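Local coordinates for probable enoyl-CoA hydratase/isomerase (Pseudomonas aeruginosa PAO1, PDB 5WYD), which is a crotonase-family protein, probably an enoyl-CoA hydratase or isomerase, with an implied role in the biosynthesis of a diffusible signal factor, at residues N38-D41 with R42-I46; A170-M173 with I174-E178; Q193-D196 with S197-R201; A233-T236 with W237-E240. The protein carries 1 engineered substitution. One frame throughout, in Å; residues are numbered along the deposited sequence.

Interaction 1: N38-D41 with R42-I46; sequences NTWD and RDSLI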
loop_
_atom_site.group_PDB
_atom_site.type_symbol
_atom_site.label_atom_id
_atom_site.label_comp_id
_atom_site.label_asym_id
_atom_site.label_seq_id
_atom_site.Cartn_x
_atom_site.Cartn_y
_atom_site.Cartn_z
ATOM N N ASN A 38 38.599 6.139 4.760
ATOM C CA ASN A 38 37.405 6.773 5.326
ATOM C C ASN A 38 36.257 5.775 5.432
ATOM O O ASN A 38 35.089 6.128 5.267
ATOM C CB ASN A 38 37.027 8.024 4.529
ATOM C CG ASN A 38 38.020 9.141 4.741
ATOM O OD1 ASN A 38 38.673 9.214 5.781
ATOM N ND2 ASN A 38 38.197 9.972 3.732
ATOM N N THR A 39 36.600 4.515 5.703
ATOM C CA THR A 39 35.601 3.471 5.873
ATOM C C THR A 39 34.832 3.686 7.173
ATOM O O THR A 39 35.375 4.169 8.171
ATOM C CB THR A 39 36.243 2.076 5.841
ATOM O OG1 THR A 39 35.283 1.083 6.212
ATOM C CG2 THR A 39 37.396 2.003 6.809
ATOM N N TRP A 40 33.543 3.353 7.137
ATOM C CA TRP A 40 32.669 3.501 8.297
ATOM C C TRP A 40 33.025 2.568 9.434
ATOM O O TRP A 40 33.463 1.433 9.224
ATOM C CB TRP A 40 31.211 3.261 7.932
ATOM C CG TRP A 40 30.651 4.375 7.225
ATOM C CD1 TRP A 40 30.416 4.457 5.904
ATOM C CD2 TRP A 40 30.296 5.638 7.792
ATOM N NE1 TRP A 40 29.904 5.692 5.601
ATOM C CE2 TRP A 40 29.826 6.437 6.750
ATOM C CE3 TRP A 40 30.335 6.169 9.084
ATOM C CZ2 TRP A 40 29.386 7.743 6.956
ATOM C CZ3 TRP A 40 29.901 7.466 9.282
ATOM C CH2 TRP A 40 29.436 8.236 8.226
ATOM N N ASP A 41 32.764 3.044 10.645
ATOM C CA ASP A 41 33.052 2.327 11.867
ATOM C C ASP A 41 31.836 2.454 12.768
ATOM O O ASP A 41 30.978 3.319 12.565
ATOM C CB ASP A 41 34.315 2.936 12.507
ATOM C CG ASP A 41 34.756 2.245 13.777
ATOM O OD1 ASP A 41 33.995 1.427 14.340
ATOM O OD2 ASP A 41 35.885 2.557 14.226
ATOM N N ARG A 42 31.745 1.553 13.748
ATOM C CA ARG A 42 30.664 1.644 14.727
ATOM C C ARG A 42 30.690 2.959 15.478
ATOM O O ARG A 42 29.640 3.548 15.767
ATOM C CB ARG A 42 30.803 0.563 15.766
ATOM C CG ARG A 42 30.030 0.918 17.025
ATOM C CD ARG A 42 30.337 -0.050 18.062
ATOM N NE ARG A 42 30.063 -1.389 17.634
ATOM C CZ ARG A 42 28.970 -2.003 17.988
ATOM N NH1 ARG A 42 28.084 -1.358 18.776
ATOM N NH2 ARG A 42 28.821 -3.247 17.568
ATOM N N ASP A 43 31.886 3.383 15.877
ATOM C CA ASP A 43 32.019 4.636 16.603
ATOM C C ASP A 43 31.515 5.769 15.725
ATOM O O ASP A 43 30.827 6.683 16.198
ATOM C CB ASP A 43 33.490 4.847 17.020
ATOM C CG ASP A 43 33.663 5.681 18.312
ATOM O OD1 ASP A 43 32.701 6.326 18.771
ATOM O OD2 ASP A 43 34.786 5.695 18.864
ATOM N N SER A 44 31.838 5.700 14.430
ATOM C CA SER A 44 31.375 6.696 13.472
ATOM C C SER A 44 29.857 6.647 13.266
ATOM O O SER A 44 29.191 7.689 13.274
ATOM C CB SER A 44 32.144 6.511 12.160
ATOM O OG SER A 44 32.045 5.186 11.662
ATOM N N LEU A 45 29.285 5.449 13.113
ATOM C CA LEU A 45 27.857 5.343 12.817
ATOM C C LEU A 45 26.978 5.890 13.933
ATOM O O LEU A 45 25.979 6.569 13.660
ATOM C CB LEU A 45 27.482 3.894 12.525
ATOM C CG LEU A 45 28.048 3.324 11.228
ATOM C CD1 LEU A 45 27.590 1.919 11.027
ATOM C CD2 LEU A 45 27.570 4.169 10.099
ATOM N N ILE A 46 27.280 5.561 15.189
ATOM C CA ILE A 46 26.449 6.095 16.263
ATOM C C ILE A 46 26.553 7.606 16.293
ATOM O O ILE A 46 25.538 8.309 16.359
ATOM C CB ILE A 46 26.826 5.494 17.627
ATOM C CG1 ILE A 46 26.497 4.004 17.686
ATOM C CG2 ILE A 46 26.079 6.227 18.726
ATOM C CD1 ILE A 46 27.033 3.345 18.931
#

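Interaction 2: A170-M173 with I174-E178; sequences AKRM and ILCNE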
loop_
_atom_site.group_PDB
_atom_site.type_symbol
_atom_site.label_atom_id
_atom_site.label_comp_id
_atom_site.label_asym_id
_atom_site.label_seq_id
_atom_site.Cartn_x
_atom_site.Cartn_y
_atom_site.Cartn_z
ATOM N N ALA A 170 20.616 0.006 -11.749
ATOM C CA ALA A 170 20.870 -0.457 -10.394
ATOM C C ALA A 170 21.293 -1.911 -10.389
ATOM O O ALA A 170 22.257 -2.283 -9.704
ATOM C CB ALA A 170 19.610 -0.291 -9.541
ATOM N N LYS A 171 20.633 -2.734 -11.199
ATOM C CA LYS A 171 20.947 -4.149 -11.191
ATOM C C LYS A 171 22.389 -4.390 -11.610
ATOM O O LYS A 171 23.151 -5.051 -10.894
ATOM C CB LYS A 171 19.966 -4.861 -12.121
ATOM C CG LYS A 171 18.539 -4.862 -11.538
ATOM C CD LYS A 171 17.499 -5.599 -12.380
ATOM C CE LYS A 171 16.147 -5.630 -11.672
ATOM N NZ LYS A 171 15.053 -6.270 -12.457
ATOM N N ARG A 172 22.826 -3.721 -12.669
ATOM C CA ARG A 172 24.171 -3.946 -13.186
ATOM C C ARG A 172 25.229 -3.651 -12.132
ATOM O O ARG A 172 26.179 -4.421 -11.951
ATOM C CB ARG A 172 24.386 -3.083 -14.408
ATOM C CG ARG A 172 25.544 -3.529 -15.199
ATOM C CD ARG A 172 25.818 -2.542 -16.261
ATOM N NE ARG A 172 25.019 -2.715 -17.450
ATOM C CZ ARG A 172 25.256 -2.023 -18.548
ATOM N NH1 ARG A 172 26.247 -1.154 -18.546
ATOM N NH2 ARG A 172 24.527 -2.194 -19.633
ATOM N N MET A 173 25.068 -2.548 -11.402
ATOM C CA MET A 173 26.034 -2.213 -10.358
ATOM C C MET A 173 26.060 -3.252 -9.252
ATOM O O MET A 173 27.123 -3.769 -8.891
ATOM C CB MET A 173 25.724 -0.847 -9.789
ATOM C CG MET A 173 25.761 0.144 -10.900
ATOM S SD MET A 173 25.366 1.794 -10.389
ATOM C CE MET A 173 26.656 2.035 -9.168
ATOM N N ILE A 174 24.900 -3.565 -8.696
ATOM C CA ILE A 174 24.870 -4.536 -7.621
ATOM C C ILE A 174 25.073 -5.944 -8.159
ATOM O O ILE A 174 25.984 -6.655 -7.730
ATOM C CB ILE A 174 23.568 -4.374 -6.818
ATOM C CG1 ILE A 174 23.559 -5.299 -5.597
ATOM C CG2 ILE A 174 22.361 -4.482 -7.714
ATOM C CD1 ILE A 174 24.837 -5.238 -4.792
ATOM N N LEU A 175 24.274 -6.347 -9.140
ATOM C CA LEU A 175 24.341 -7.718 -9.622
ATOM C C LEU A 175 25.642 -7.997 -10.374
ATOM O O LEU A 175 26.295 -9.021 -10.143
ATOM C CB LEU A 175 23.121 -7.998 -10.502
ATOM C CG LEU A 175 21.773 -7.969 -9.758
ATOM C CD1 LEU A 175 20.654 -8.276 -10.725
ATOM C CD2 LEU A 175 21.663 -8.819 -8.466
ATOM N N CYS A 176 26.033 -7.109 -11.280
ATOM C CA CYS A 176 27.211 -7.336 -12.105
ATOM C C CYS A 176 28.477 -6.699 -11.553
ATOM O O CYS A 176 29.539 -6.844 -12.164
ATOM C CB CYS A 176 26.911 -6.855 -13.505
ATOM S SG CYS A 176 25.354 -7.627 -13.929
ATOM N N ASN A 177 28.388 -5.984 -10.436
ATOM C CA ASN A 177 29.566 -5.419 -9.780
ATOM C C ASN A 177 30.323 -4.474 -10.709
ATOM O O ASN A 177 31.529 -4.602 -10.911
ATOM C CB ASN A 177 30.463 -6.562 -9.282
ATOM C CG ASN A 177 31.616 -6.096 -8.454
ATOM O OD1 ASN A 177 31.639 -4.967 -7.984
ATOM N ND2 ASN A 177 32.590 -6.967 -8.270
ATOM N N GLU A 178 29.601 -3.500 -11.260
ATOM C CA GLU A 178 30.150 -2.555 -12.226
ATOM C C GLU A 178 30.214 -1.155 -11.633
ATOM O O GLU A 178 29.182 -0.591 -11.260
ATOM C CB GLU A 178 29.326 -2.547 -13.509
ATOM C CG GLU A 178 29.637 -3.731 -14.394
ATOM C CD GLU A 178 29.370 -3.454 -15.852
ATOM O OE1 GLU A 178 29.012 -2.306 -16.184
ATOM O OE2 GLU A 178 29.531 -4.379 -16.669
#

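Interaction 3: Q193-D196 with S197-R201; sequences QVVD and SGEAR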
loop_
_atom_site.group_PDB
_atom_site.type_symbol
_atom_site.label_atom_id
_atom_site.label_comp_id
_atom_site.label_asym_id
_atom_site.label_seq_id
_atom_site.Cartn_x
_atom_site.Cartn_y
_atom_site.Cartn_z
ATOM N N GLN A 193 24.969 16.754 -10.052
ATOM C CA GLN A 193 25.983 17.601 -10.685
ATOM C C GLN A 193 27.371 16.960 -10.657
ATOM O O GLN A 193 27.697 16.182 -9.758
ATOM C CB GLN A 193 26.038 18.990 -10.018
ATOM C CG GLN A 193 27.225 19.833 -10.443
ATOM C CD GLN A 193 27.290 21.142 -9.722
ATOM O OE1 GLN A 193 26.394 21.471 -8.943
ATOM N NE2 GLN A 193 28.377 21.891 -9.937
ATOM N N VAL A 194 28.206 17.339 -11.639
ATOM C CA VAL A 194 29.598 16.905 -11.749
ATOM C C VAL A 194 30.457 18.147 -11.592
ATOM O O VAL A 194 30.099 19.229 -12.073
ATOM C CB VAL A 194 29.944 16.202 -13.082
ATOM C CG1 VAL A 194 31.461 15.985 -13.201
ATOM C CG2 VAL A 194 29.212 14.909 -13.202
ATOM N N VAL A 195 31.552 18.012 -10.858
ATOM C CA VAL A 195 32.414 19.149 -10.611
ATOM C C VAL A 195 33.872 18.789 -10.884
ATOM O O VAL A 195 34.267 17.619 -10.918
ATOM C CB VAL A 195 32.200 19.653 -9.180
ATOM C CG1 VAL A 195 33.017 18.826 -8.219
ATOM C CG2 VAL A 195 32.485 21.141 -9.083
ATOM N N ASP A 196 34.667 19.823 -11.105
ATOM C CA ASP A 196 36.088 19.650 -11.331
ATOM C C ASP A 196 36.756 19.155 -10.049
ATOM O O ASP A 196 36.275 19.407 -8.944
ATOM C CB ASP A 196 36.665 20.975 -11.806
ATOM C CG ASP A 196 37.986 20.823 -12.444
ATOM O OD1 ASP A 196 38.398 19.663 -12.649
ATOM O OD2 ASP A 196 38.586 21.870 -12.770
ATOM N N SER A 197 37.881 18.456 -10.194
ATOM C CA SER A 197 38.512 17.853 -9.021
ATOM C C SER A 197 38.814 18.886 -7.937
ATOM O O SER A 197 39.337 19.971 -8.216
ATOM C CB SER A 197 39.796 17.130 -9.410
ATOM O OG SER A 197 39.571 16.172 -10.425
ATOM N N GLY A 198 38.453 18.539 -6.693
ATOM C CA GLY A 198 38.665 19.358 -5.509
ATOM C C GLY A 198 37.638 20.447 -5.261
ATOM O O GLY A 198 37.650 21.048 -4.173
ATOM N N GLU A 199 36.704 20.660 -6.194
ATOM C CA GLU A 199 35.683 21.690 -6.092
ATOM C C GLU A 199 34.385 21.153 -5.497
ATOM O O GLU A 199 33.431 21.917 -5.349
ATOM C CB GLU A 199 35.429 22.318 -7.479
ATOM C CG GLU A 199 36.604 23.077 -8.169
ATOM C CD GLU A 199 36.286 23.478 -9.634
ATOM O OE1 GLU A 199 35.137 23.280 -10.071
ATOM O OE2 GLU A 199 37.177 23.977 -10.363
ATOM N N ALA A 200 34.324 19.860 -5.160
ATOM C CA ALA A 200 33.092 19.299 -4.609
ATOM C C ALA A 200 32.737 19.936 -3.275
ATOM O O ALA A 200 31.574 20.278 -3.036
ATOM C CB ALA A 200 33.206 17.782 -4.466
ATOM N N ARG A 201 33.717 20.084 -2.378
ATOM C CA ARG A 201 33.426 20.697 -1.082
ATOM C C ARG A 201 32.972 22.147 -1.234
ATOM O O ARG A 201 31.926 22.543 -0.708
ATOM C CB ARG A 201 34.654 20.635 -0.169
ATOM C CG ARG A 201 34.407 21.351 1.158
ATOM C CD ARG A 201 35.697 21.673 1.872
ATOM N NE ARG A 201 35.486 22.560 3.009
ATOM C CZ ARG A 201 36.472 23.064 3.748
ATOM N NH1 ARG A 201 36.192 23.867 4.769
ATOM N NH2 ARG A 201 37.742 22.781 3.455
#

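Interaction 4: A233-T236 with W237-E240; sequences APNT and WLPE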
loop_
_atom_site.group_PDB
_atom_site.type_symbol
_atom_site.label_atom_id
_atom_site.label_comp_id
_atom_site.label_asym_id
_atom_site.label_seq_id
_atom_site.Cartn_x
_atom_site.Cartn_y
_atom_site.Cartn_z
ATOM N N ALA A 233 2.141 5.494 -1.884
ATOM C CA ALA A 233 1.880 5.931 -3.232
ATOM C C ALA A 233 1.790 7.453 -3.275
ATOM O O ALA A 233 1.229 8.062 -2.359
ATOM C CB ALA A 233 0.565 5.330 -3.673
ATOM N N PRO A 234 2.252 8.089 -4.359
ATOM C CA PRO A 234 2.214 9.553 -4.370
ATOM C C PRO A 234 0.823 10.063 -4.233
ATOM O O PRO A 234 0.598 11.007 -3.471
ATOM C CB PRO A 234 2.773 9.920 -5.746
ATOM C CG PRO A 234 3.546 8.777 -6.149
ATOM C CD PRO A 234 2.876 7.574 -5.590
ATOM N N ASN A 235 -0.132 9.390 -4.871
ATOM C CA ASN A 235 -1.473 9.931 -4.896
ATOM C C ASN A 235 -2.067 10.080 -3.508
ATOM O O ASN A 235 -2.857 11.001 -3.273
ATOM C CB ASN A 235 -2.320 9.082 -5.803
ATOM C CG ASN A 235 -1.917 9.264 -7.220
ATOM O OD1 ASN A 235 -0.859 9.814 -7.479
ATOM N ND2 ASN A 235 -2.788 8.907 -8.149
ATOM N N THR A 236 -1.685 9.212 -2.579
ATOM C CA THR A 236 -2.224 9.267 -1.225
ATOM C C THR A 236 -1.807 10.521 -0.473
ATOM O O THR A 236 -2.445 10.884 0.519
ATOM C CB THR A 236 -1.749 8.069 -0.461
ATOM O OG1 THR A 236 -0.435 8.356 -0.003
ATOM C CG2 THR A 236 -1.644 6.914 -1.424
ATOM N N TRP A 237 -0.624 11.050 -0.767
ATOM C CA TRP A 237 -0.116 12.222 -0.058
ATOM C C TRP A 237 -0.755 13.547 -0.447
ATOM O O TRP A 237 -0.500 14.531 0.247
ATOM C CB TRP A 237 1.392 12.336 -0.260
ATOM C CG TRP A 237 2.104 11.146 0.221
ATOM C CD1 TRP A 237 2.542 10.102 -0.523
ATOM C CD2 TRP A 237 2.472 10.871 1.571
ATOM N NE1 TRP A 237 3.149 9.172 0.287
ATOM C CE2 TRP A 237 3.125 9.627 1.578
ATOM C CE3 TRP A 237 2.296 11.547 2.778
ATOM C CZ2 TRP A 237 3.607 9.048 2.738
ATOM C CZ3 TRP A 237 2.782 10.966 3.940
ATOM C CH2 TRP A 237 3.428 9.729 3.904
ATOM N N LEU A 238 -1.523 13.636 -1.533
ATOM C CA LEU A 238 -2.016 14.948 -1.953
ATOM C C LEU A 238 -2.891 15.669 -0.934
ATOM O O LEU A 238 -2.653 16.869 -0.715
ATOM C CB LEU A 238 -2.753 14.845 -3.299
ATOM C CG LEU A 238 -1.985 14.577 -4.602
ATOM C CD1 LEU A 238 -0.979 15.734 -4.867
ATOM C CD2 LEU A 238 -1.318 13.236 -4.695
ATOM N N PRO A 239 -3.867 15.037 -0.269
ATOM C CA PRO A 239 -4.663 15.790 0.714
ATOM C C PRO A 239 -3.805 16.370 1.816
ATOM O O PRO A 239 -4.043 17.504 2.269
ATOM C CB PRO A 239 -5.669 14.744 1.225
ATOM C CG PRO A 239 -5.161 13.430 0.800
ATOM C CD PRO A 239 -4.403 13.678 -0.457
ATOM N N GLU A 240 -2.801 15.610 2.255
ATOM C CA GLU A 240 -1.882 16.116 3.256
ATOM C C GLU A 240 -1.098 17.316 2.729
ATOM O O GLU A 240 -0.862 18.279 3.464
ATOM C CB GLU A 240 -0.936 15.001 3.672
ATOM C CG GLU A 240 0.029 15.411 4.779
ATOM C CD GLU A 240 0.804 14.229 5.351
ATOM O OE1 GLU A 240 0.580 13.083 4.888
ATOM O OE2 GLU A 240 1.631 14.448 6.267
#

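Interaction 1: N38-D41 with R42-I46
Asp41 ends the loop and occupies the N-cap of helix 42-57, and its carbonyl and carboxylate meet the first turn at different points. The carbonyl oxygen is the helix acceptor: Leu45 N donates to Asp41 O at 2.8 Å, with 154° at the hydrogen. Ser44 OG also points at Asp41 O, but the modelled separation is too short to be trusted in detail. Aspartate suits the N-cap because its short carboxylate can fold back over amides that have no carbonyl of a preceding turn to bond. With CG anti to the backbone N (chi1 -178°), OD1 reaches Asp43 N at 3.3 Å, a weak capping bond. The other oxygen, OD2, forms a salt bridge with Lys18, so the two carboxylate oxygens serve different donors. The guanidinium of Arg42 pairs with Glu93.

The apolar half lies beside the cap. Leu45 CD2 comes obliquely to the benzo side of the Trp40 indole, 3.6 Å from Trp40 CE3, the two side chains crossing at about a right angle. Ser44, small enough to fit beside the ring, brings its CB to 3.6 Å from Trp40 CE3, so that the same ring atom meets both residues of the first helical turn.

The contact carries the chain from the loop after strand 27-32 into helix 42-57, whose Leu45 packs against helix 88-106.

Interaction 2: A170-M173 with I174-E178
The C-terminal end of helix 157-176 is built here, where the chain leaves the helix through Asn177 with positive phi (59°) in a manner resembling a Schellman motif. Its longer closing bond is present but weak, Glu178 N to Met173 O at 3.4 Å. Asparagine is at ease with such a backbone, and Asn177 CA also comes close enough to Met173 O for a CH...O contact. One turn earlier a straight helical bond remains: Ile174 N donates to Ala170 O at 3.1 Å, while the branched Ile174 lays CG2 3.0 Å from Ala170 O. Leu175 and Lys171 run side by side, Leu175 CD1 lying 3.8 Å from Lys171 CB; the first methylenes of Lys171 pack on the leucine while the extended chain carries NZ to Asp132 and Gln227 of the second subunit. Asn177 ND2 bonds to Gln214 of that subunit.

Glu178, beyond the helix, comes back to Arg172 on its last turn. Arg172 CG is anti to the backbone N (chi1 -164°), which brings CG and CD across the glutamate carboxylate. Glu178 OE1 lies 3.2 Å from Arg172 CD but 3.8 Å from Arg172 NH1, a long salt bridge with guanidinium and carboxylate planes 63° apart. Those two distances suggest a loose electrostatic attraction, with the carboxylate resting mainly against the aliphatic part of the arginine; its pairing with Lys210 of the second subunit is likewise long and weak.

Interaction 3: Q193-D196 with S197-R201
Val195 supplies the tight side of this turn, packed against Glu199 and Ala200 at the start of helix 200-211. Its CG1 lies 3.5 Å from Ala200 N and 3.9 Å from Ala200 CB, while CG2 comes 3.6 Å from Glu199 CB. The branched valine fills the inside of the bend, and alanine is small enough to come close to it.

The other side is polar and exposed. Asp196 O receives Glu199 N at 3.1 Å, the closing bond of a type II turn whose third residue, Gly198, has the positive phi (82°) that glycine adopts most readily. Glu199, its chain extended beyond CG, runs back across Asp196 and sets OE1 3.3 Å from Asp196 CB. The two carboxylates stand nearly perpendicular, with Asp196 OD2 3.5 Å from Glu199 OE2, a like-charge approach that solvent would be expected to screen. Asp196 OD1 takes a salt bridge from Arg138, which would offset part of that charge, and accepts only a weak bond from Ser197 N at 2.8 Å. Ser197 OG bonds to Gln139.

This is a tight strand-to-helix connection of the crotonase fold, leading from strand 193-195, the outermost of the sheet within this chain and paired with strand 133-137, into helix 200-211.

Interaction 4: A233-T236 with W237-E240
Ala233 O is held by two groups of Thr236, the amide N at 3.1 Å and OG1 at 2.9 Å, and the hydroxyl approaches in the carbonyl plane. Trp237 comes to the same oxygen with carbon rather than a donor, its CD1 3.0 Å away. Threonine fits because OG1, placed between the backbone N and the carbonyl carbon (chi1 82°), turns back to that carbonyl while also resting over the rim of one indole face, 3.5 Å above the plane of the Trp237 ring. Arg232 makes a cation-pi contact with this ring.

Further bonds follow with the same spacing, Trp237 N to Pro234 O at 3.0 Å and a weak one from Leu238 N to Asn235 O at 3.4 Å. They make overlapping turns, each closed by a bond from residue i+3 to i, that lead into helix 238-249, where Pro239, lacking an amide hydrogen, is well tolerated in the first turn. Leu238 bends its CD2 back over this run, 3.1 Å from Asn235 O and 3.2 Å from Pro234 O. At the interface with the third subunit, Asn235 ND2 bonds to Glu231 of that subunit and Pro234 packs on its Trp163. Pro239 meets Glu240 of the fourth subunit.

All four contacts are local, but each works at a different boundary of the fold. Interactions 1, 3 and 4 lead into helices: interaction 1 by an aspartate cap, interaction 3 by a glycine-containing turn, interaction 4 by overlapping turns closed from i+3 to i. Interaction 2 instead ends a helix. It is the most buried, with a second subunit within reach of seven of its residues, whereas interaction 3 has an exposed, charged flank and interaction 1 combines a buried tryptophan with surface charges. Interaction 4, like interaction 2, lies at a subunit interface; its centre is about 36 Å from those of interactions 1 and 3, and across the chain's centre from interaction 1. None of the four touches another.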